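Local coordinates for sniffer CG10964-PA (Drosophila melanogaster, PDB 1SNY), which probably catalyses the NADPH-dependent reduction of carbonyl compounds as a member of the short-chain dehydrogenase/reductase family, at residues A166-M171 against I212-L217; Q101-L106 against K143-L148. One frame throughout, in Å; residues are numbered along the deposited sequence.

Interaction 1 (A166-M171 against I212-L217). With NAP (NADP nicotinamide-adenine-dinucleotide phosphate), chain B.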
loop_
_atom_site.group_PDB
_atom_site.type_symbol
_atom_site.label_atom_id
_atom_site.label_comp_id
_atom_site.label_asym_id
_atom_site.label_seq_id
_atom_site.Cartn_x
_atom_site.Cartn_y
_atom_site.Cartn_z
ATOM N N ALA A 166 8.738 -24.617 2.463
ATOM C CA ALA A 166 7.479 -23.883 2.382
ATOM C C ALA A 166 7.776 -22.414 2.103
ATOM O O ALA A 166 8.695 -21.834 2.693
ATOM C CB ALA A 166 6.700 -24.027 3.676
ATOM N N ALA A 167 6.996 -21.808 1.213
ATOM C CA ALA A 167 7.227 -20.412 0.878
ATOM C C ALA A 167 6.081 -19.744 0.151
ATOM O O ALA A 167 5.314 -20.389 -0.564
ATOM C CB ALA A 167 8.494 -20.294 0.024
ATOM N N ILE A 168 5.984 -18.432 0.341
ATOM C CA ILE A 168 4.982 -17.628 -0.336
ATOM C C ILE A 168 5.775 -16.636 -1.170
ATOM O O ILE A 168 6.560 -15.857 -0.625
ATOM C CB ILE A 168 4.114 -16.819 0.646
ATOM C CG1 ILE A 168 3.305 -17.766 1.529
ATOM C CG2 ILE A 168 3.214 -15.861 -0.133
ATOM C CD1 ILE A 168 2.651 -17.076 2.724
ATOM N N ILE A 169 5.593 -16.673 -2.483
ATOM C CA ILE A 169 6.297 -15.737 -3.344
ATOM C C ILE A 169 5.259 -14.770 -3.884
ATOM O O ILE A 169 4.335 -15.170 -4.600
ATOM C CB ILE A 169 6.968 -16.423 -4.549
ATOM C CG1 ILE A 169 7.814 -17.618 -4.094
ATOM C CG2 ILE A 169 7.845 -15.396 -5.289
ATOM C CD1 ILE A 169 9.037 -17.250 -3.295
ATOM N N ASN A 170 5.392 -13.500 -3.526
ATOM C CA ASN A 170 4.454 -12.497 -4.009
ATOM C C ASN A 170 5.043 -11.765 -5.192
ATOM O O ASN A 170 6.066 -11.091 -5.069
ATOM C CB ASN A 170 4.122 -11.478 -2.920
ATOM C CG ASN A 170 3.323 -12.083 -1.786
ATOM O OD1 ASN A 170 2.396 -12.863 -2.016
ATOM N ND2 ASN A 170 3.672 -11.726 -0.558
HETATM N N MSE A 171 4.404 -11.899 -6.341
HETATM C CA MSE A 171 4.906 -11.216 -7.515
HETATM C C MSE A 171 4.639 -9.735 -7.330
HETATM O O MSE A 171 3.491 -9.302 -7.325
HETATM C CB MSE A 171 4.221 -11.726 -8.782
HETATM C CG MSE A 171 4.981 -11.365 -10.048
HETATM SE SE MSE A 171 6.692 -12.274 -10.250
HETATM C CE MSE A 171 7.257 -12.554 -8.428
ATOM N N ILE A 212 8.331 -20.511 7.308
ATOM C CA ILE A 212 7.752 -20.374 5.979
ATOM C C ILE A 212 8.326 -19.090 5.395
ATOM O O ILE A 212 8.151 -18.014 5.957
ATOM C CB ILE A 212 6.204 -20.260 6.030
ATOM C CG1 ILE A 212 5.610 -21.545 6.607
ATOM C CG2 ILE A 212 5.655 -19.993 4.622
ATOM C CD1 ILE A 212 4.092 -21.478 6.842
HETATM N N MSE A 213 9.014 -19.217 4.271
HETATM C CA MSE A 213 9.649 -18.081 3.615
HETATM C C MSE A 213 8.666 -17.221 2.818
HETATM O O MSE A 213 7.768 -17.744 2.160
HETATM C CB MSE A 213 10.758 -18.600 2.688
HETATM C CG MSE A 213 11.600 -17.528 2.012
HETATM SE SE MSE A 213 13.009 -18.300 0.927
HETATM C CE MSE A 213 12.034 -18.498 -0.726
ATOM N N CYS A 214 8.819 -15.902 2.902
ATOM C CA CYS A 214 7.970 -15.003 2.129
ATOM C C CYS A 214 8.832 -13.924 1.515
ATOM O O CYS A 214 9.616 -13.264 2.208
ATOM C CB CYS A 214 6.875 -14.356 2.981
ATOM S SG CYS A 214 5.708 -13.395 1.953
ATOM N N VAL A 215 8.708 -13.756 0.207
ATOM C CA VAL A 215 9.494 -12.755 -0.480
ATOM C C VAL A 215 8.688 -12.114 -1.586
ATOM O O VAL A 215 7.794 -12.743 -2.160
ATOM C CB VAL A 215 10.761 -13.371 -1.142
ATOM C CG1 VAL A 215 11.580 -14.154 -0.113
ATOM C CG2 VAL A 215 10.349 -14.271 -2.295
ATOM N N SER A 216 8.995 -10.853 -1.865
ATOM C CA SER A 216 8.361 -10.148 -2.965
ATOM C C SER A 216 9.380 -10.247 -4.085
ATOM O O SER A 216 10.585 -10.116 -3.848
ATOM C CB SER A 216 8.132 -8.675 -2.632
ATOM O OG SER A 216 7.023 -8.515 -1.770
ATOM N N LEU A 217 8.913 -10.473 -5.300
ATOM C CA LEU A 217 9.839 -10.595 -6.406
ATOM C C LEU A 217 9.385 -9.815 -7.629
ATOM O O LEU A 217 8.231 -9.888 -8.047
ATOM C CB LEU A 217 10.041 -12.085 -6.750
ATOM C CG LEU A 217 11.066 -12.457 -7.830
ATOM C CD1 LEU A 217 11.677 -13.812 -7.503
ATOM C CD2 LEU A 217 10.412 -12.478 -9.202
HETATM P PA NAP B . -0.996 -10.191 -17.507
HETATM O O1A NAP B . -1.981 -9.185 -17.578
HETATM O O2A NAP B . -0.355 -10.882 -18.692
HETATM O O5B NAP B . -1.518 -11.387 -16.583
HETATM C C5B NAP B . -2.238 -11.084 -15.360
HETATM C C4B NAP B . -2.745 -12.502 -14.950
HETATM O O4B NAP B . -3.506 -12.322 -13.667
HETATM C C3B NAP B . -3.801 -13.135 -15.910
HETATM O O3B NAP B . -3.571 -14.553 -15.901
HETATM C C2B NAP B . -5.117 -12.715 -15.288
HETATM O O2B NAP B . -6.263 -13.474 -15.649
HETATM C C1B NAP B . -4.815 -12.825 -13.777
HETATM N N9A NAP B . -5.815 -12.069 -13.039
HETATM C C8A NAP B . -6.119 -10.723 -12.995
HETATM N N7A NAP B . -7.132 -10.423 -12.191
HETATM C C5A NAP B . -7.508 -11.657 -11.681
HETATM C C6A NAP B . -8.532 -11.989 -10.776
HETATM N N6A NAP B . -9.410 -11.141 -10.183
HETATM N N1A NAP B . -8.669 -13.349 -10.441
HETATM C C2A NAP B . -7.820 -14.324 -10.991
HETATM N N3A NAP B . -6.807 -14.022 -11.889
HETATM C C4A NAP B . -6.690 -12.676 -12.202
HETATM O O3 NAP B . 0.226 -9.646 -16.667
HETATM P PN NAP B . 1.626 -10.253 -16.276
HETATM O O1N NAP B . 2.714 -9.451 -16.860
HETATM O O2N NAP B . 1.580 -11.692 -16.650
HETATM O O5D NAP B . 1.656 -10.023 -14.709
HETATM C C5D NAP B . 2.038 -11.122 -13.811
HETATM C C4D NAP B . 2.409 -10.523 -12.466
HETATM O O4D NAP B . 3.698 -9.864 -12.564
HETATM C C3D NAP B . 1.436 -9.431 -11.913
HETATM O O3D NAP B . 1.242 -9.592 -10.488
HETATM C C2D NAP B . 2.140 -8.137 -12.293
HETATM O O2D NAP B . 1.737 -7.028 -11.520
HETATM C C1D NAP B . 3.566 -8.483 -12.090
HETATM N N1N NAP B . 4.568 -7.744 -12.891
HETATM C C2N NAP B . 4.649 -7.748 -14.321
HETATM C C3N NAP B . 5.670 -6.987 -14.912
HETATM C C7N NAP B . 5.805 -6.957 -16.441
HETATM O O7N NAP B . 6.711 -6.279 -16.890
HETATM N N7N NAP B . 4.987 -7.626 -17.207
HETATM C C4N NAP B . 6.621 -6.215 -14.102
HETATM C C5N NAP B . 6.488 -6.253 -12.693
HETATM C C6N NAP B . 5.465 -7.012 -12.069
HETATM P P2B NAP B . -7.236 -13.085 -16.914
HETATM O O1X NAP B . -6.516 -13.600 -18.163
HETATM O O2X NAP B . -8.468 -13.855 -16.570
HETATM O O3X NAP B . -7.380 -11.571 -16.930
#
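Strands 167-171 and 213-217 are parallel neighbours in the Rossmann-fold sheet, with A167 paired to M213 and M171 to L217. Their axes approach to 4.5 Å and run within 8° of parallel. Five backbone bonds join them in the staggered pattern of a parallel ladder: I168 and N170 each turn both N-H and C=O toward 213-217, giving N-H to M213 O and V215 O and accepting from V215 N and L217 N, while A166 O receives M213 N. The bond from N170 N to V215 O is 2.9 Å long and nearly straight, 166° at the hydrogen.

On the face that carries A167, I169 and M171, I169 and V215 run alongside each other out of the sheet. With chi2 at -68°, I169 folds its outer methyl over the neighbouring strand, and CD1 presses tightly on V215 CG2 at 3.4 Å. The same CD1 meets the terminal methyl of selenomethionine M213, whose CE lies 4.1 Å away and arrives obliquely. Without the branched chain of I169, as with an alanine here, V215 CG2 and M213 CE are likely to be left with a gap where CD1 packed. Further along, M171 runs beside L217, and its CG reaches the cofactor, 3.2 Å from O4D of the nicotinamide ribose.

The face bearing I168, N170, C214 and S216 includes buried polar groups, which are satisfied from outside the pair: N170 bonds through OD1 to N108 and through ND2 to T200, and S216 OG bonds to T200 and N197. K193, an NADP-binding residue, bonds to M171 O. Helices 124-155 and 187-207 pack on this face, while strand 105-108 flanks 167-171 along its other edge.

Interaction 2 (Q101-L106 against K143-L148); sequences QGLNVL and KACLPL
The flat group at this contact is the carbonyl of L148, approached over its face by the backbone N-H of L103. L103 N lies 3.0 Å from L148 O, 65° out of the carbonyl plane and off the lone pairs, yet the N-H points well at the oxygen, with an angle of 163° at the hydrogen. G102 adds a CA-H...O contact to the same atom, its CA 3.3 Å from L148 O. G102 has a positive phi, and a side chain at this position would run into that oxygen, so the close approach of helix and loop depends on the bare CA.

Around the polar contact the packing is apolar. L103 CB meets L148 CB at 3.7 Å, alongside the hydrogen bond, and L148 CD2 comes to 4.0 Å from G102 CA. One turn earlier in the helix, the sulfur of C145 is shared by two leucines: SG lies 4.2 Å from L103 CD2 and 4.2 Å from L106 CD1. In L103, CG stands anti to the backbone N and carries the branch past L148, and chi2 of 69° turns the CD2 methyl alone to the C145 sulfur.

Elsewhere on the helix, K143 NZ bonds to V122 O of the second subunit, and L148 also packs against helix 87-98. The contact belongs to the beta-alpha-beta crossover of the Rossmann fold, in which helix 124-155 leads from strand 105-108 to the parallel strand 167-171 and lies against the start of the first strand.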
loop_
_atom_site.group_PDB
_atom_site.type_symbol
_atom_site.label_atom_id
_atom_site.label_comp_id
_atom_site.label_asym_id
_atom_site.label_seq_id
_atom_site.Cartn_x
_atom_site.Cartn_y
_atom_site.Cartn_z
ATOM N N GLN A 101 1.325 -33.919 2.912
ATOM C CA GLN A 101 2.526 -33.269 2.406
ATOM C C GLN A 101 2.346 -31.759 2.288
ATOM O O GLN A 101 3.315 -31.036 2.067
ATOM C CB GLN A 101 2.936 -33.856 1.055
ATOM C CG GLN A 101 3.548 -35.239 1.176
ATOM C CD GLN A 101 4.652 -35.284 2.223
ATOM O OE1 GLN A 101 5.704 -34.664 2.064
ATOM N NE2 GLN A 101 4.408 -36.012 3.307
ATOM N N GLY A 102 1.105 -31.296 2.438
ATOM C CA GLY A 102 0.806 -29.875 2.356
ATOM C C GLY A 102 1.153 -29.231 1.022
ATOM O O GLY A 102 1.310 -29.915 0.008
ATOM N N LEU A 103 1.273 -27.907 1.026
ATOM C CA LEU A 103 1.605 -27.148 -0.175
ATOM C C LEU A 103 2.953 -26.482 0.061
ATOM O O LEU A 103 3.101 -25.711 1.007
ATOM C CB LEU A 103 0.561 -26.066 -0.416
ATOM C CG LEU A 103 0.780 -25.160 -1.629
ATOM C CD1 LEU A 103 0.569 -25.966 -2.900
ATOM C CD2 LEU A 103 -0.186 -23.972 -1.565
ATOM N N ASN A 104 3.936 -26.770 -0.783
ATOM C CA ASN A 104 5.243 -26.154 -0.593
ATOM C C ASN A 104 5.305 -24.693 -0.986
ATOM O O ASN A 104 5.969 -23.903 -0.321
ATOM C CB ASN A 104 6.320 -26.895 -1.383
ATOM C CG ASN A 104 6.442 -28.334 -0.972
ATOM O OD1 ASN A 104 6.039 -29.236 -1.710
ATOM N ND2 ASN A 104 6.987 -28.566 0.222
ATOM N N VAL A 105 4.626 -24.318 -2.066
ATOM C CA VAL A 105 4.712 -22.931 -2.504
ATOM C C VAL A 105 3.436 -22.296 -2.988
ATOM O O VAL A 105 2.693 -22.889 -3.774
ATOM C CB VAL A 105 5.763 -22.768 -3.645
ATOM C CG1 VAL A 105 5.805 -21.321 -4.124
ATOM C CG2 VAL A 105 7.146 -23.215 -3.157
ATOM N N LEU A 106 3.182 -21.085 -2.500
ATOM C CA LEU A 106 2.035 -20.313 -2.940
ATOM C C LEU A 106 2.683 -19.196 -3.730
ATOM O O LEU A 106 3.471 -18.420 -3.179
ATOM C CB LEU A 106 1.248 -19.718 -1.763
ATOM C CG LEU A 106 0.324 -18.542 -2.131
ATOM C CD1 LEU A 106 -0.744 -19.008 -3.118
ATOM C CD2 LEU A 106 -0.319 -17.965 -0.875
ATOM N N LYS A 143 -3.549 -16.367 3.704
ATOM C CA LYS A 143 -4.281 -16.767 4.903
ATOM C C LYS A 143 -4.893 -18.156 4.747
ATOM O O LYS A 143 -4.718 -19.029 5.609
ATOM C CB LYS A 143 -5.396 -15.751 5.209
ATOM C CG LYS A 143 -6.335 -16.177 6.345
ATOM C CD LYS A 143 -7.537 -15.240 6.486
ATOM C CE LYS A 143 -8.482 -15.737 7.575
ATOM N NZ LYS A 143 -9.657 -14.842 7.775
ATOM N N ALA A 144 -5.601 -18.356 3.642
ATOM C CA ALA A 144 -6.266 -19.625 3.371
ATOM C C ALA A 144 -5.304 -20.797 3.217
ATOM O O ALA A 144 -5.579 -21.897 3.684
ATOM C CB ALA A 144 -7.129 -19.501 2.121
ATOM N N CYS A 145 -4.172 -20.557 2.567
ATOM C CA CYS A 145 -3.182 -21.602 2.345
ATOM C C CYS A 145 -2.294 -21.885 3.543
ATOM O O CYS A 145 -1.541 -22.857 3.533
ATOM C CB CYS A 145 -2.288 -21.230 1.158
ATOM S SG CYS A 145 -3.117 -21.182 -0.437
ATOM N N LEU A 146 -2.378 -21.055 4.576
ATOM C CA LEU A 146 -1.520 -21.237 5.747
ATOM C C LEU A 146 -1.485 -22.665 6.306
ATOM O O LEU A 146 -0.410 -23.205 6.570
ATOM C CB LEU A 146 -1.902 -20.240 6.848
ATOM C CG LEU A 146 -0.698 -19.680 7.623
ATOM C CD1 LEU A 146 0.340 -19.121 6.644
ATOM C CD2 LEU A 146 -1.152 -18.580 8.567
ATOM N N PRO A 147 -2.656 -23.298 6.494
ATOM C CA PRO A 147 -2.636 -24.666 7.026
ATOM C C PRO A 147 -1.801 -25.605 6.154
ATOM O O PRO A 147 -0.994 -26.392 6.664
ATOM C CB PRO A 147 -4.118 -25.044 7.051
ATOM C CG PRO A 147 -4.780 -23.724 7.355
ATOM C CD PRO A 147 -4.034 -22.778 6.433
ATOM N N LEU A 148 -1.991 -25.510 4.841
ATOM C CA LEU A 148 -1.256 -26.338 3.890
ATOM C C LEU A 148 0.242 -26.023 3.897
ATOM O O LEU A 148 1.077 -26.926 3.809
ATOM C CB LEU A 148 -1.801 -26.129 2.478
ATOM C CG LEU A 148 -3.126 -26.840 2.162
ATOM C CD1 LEU A 148 -3.709 -26.321 0.872
ATOM C CD2 LEU A 148 -2.879 -28.333 2.072
#

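From the N terminus, interaction 2 comes first: 101-106 leads into strand 105-108, and the chain returns through helix 124-155 to close a loop of 36 residues. Only then does interaction 1 open, at 166-171, closing 40 residues later at 212-217 after helix 187-207. The two loops thus follow in series, neither nested nor crossing, each held within successive beta-alpha-beta crossovers. They meet in the sheet, where A167 N and I169 N probably bond to N104 O and L106 O, both at 2.8 Å. Together they tie helix 124-155 to strand 105-108, and through strand 167-171 to strand 213-217.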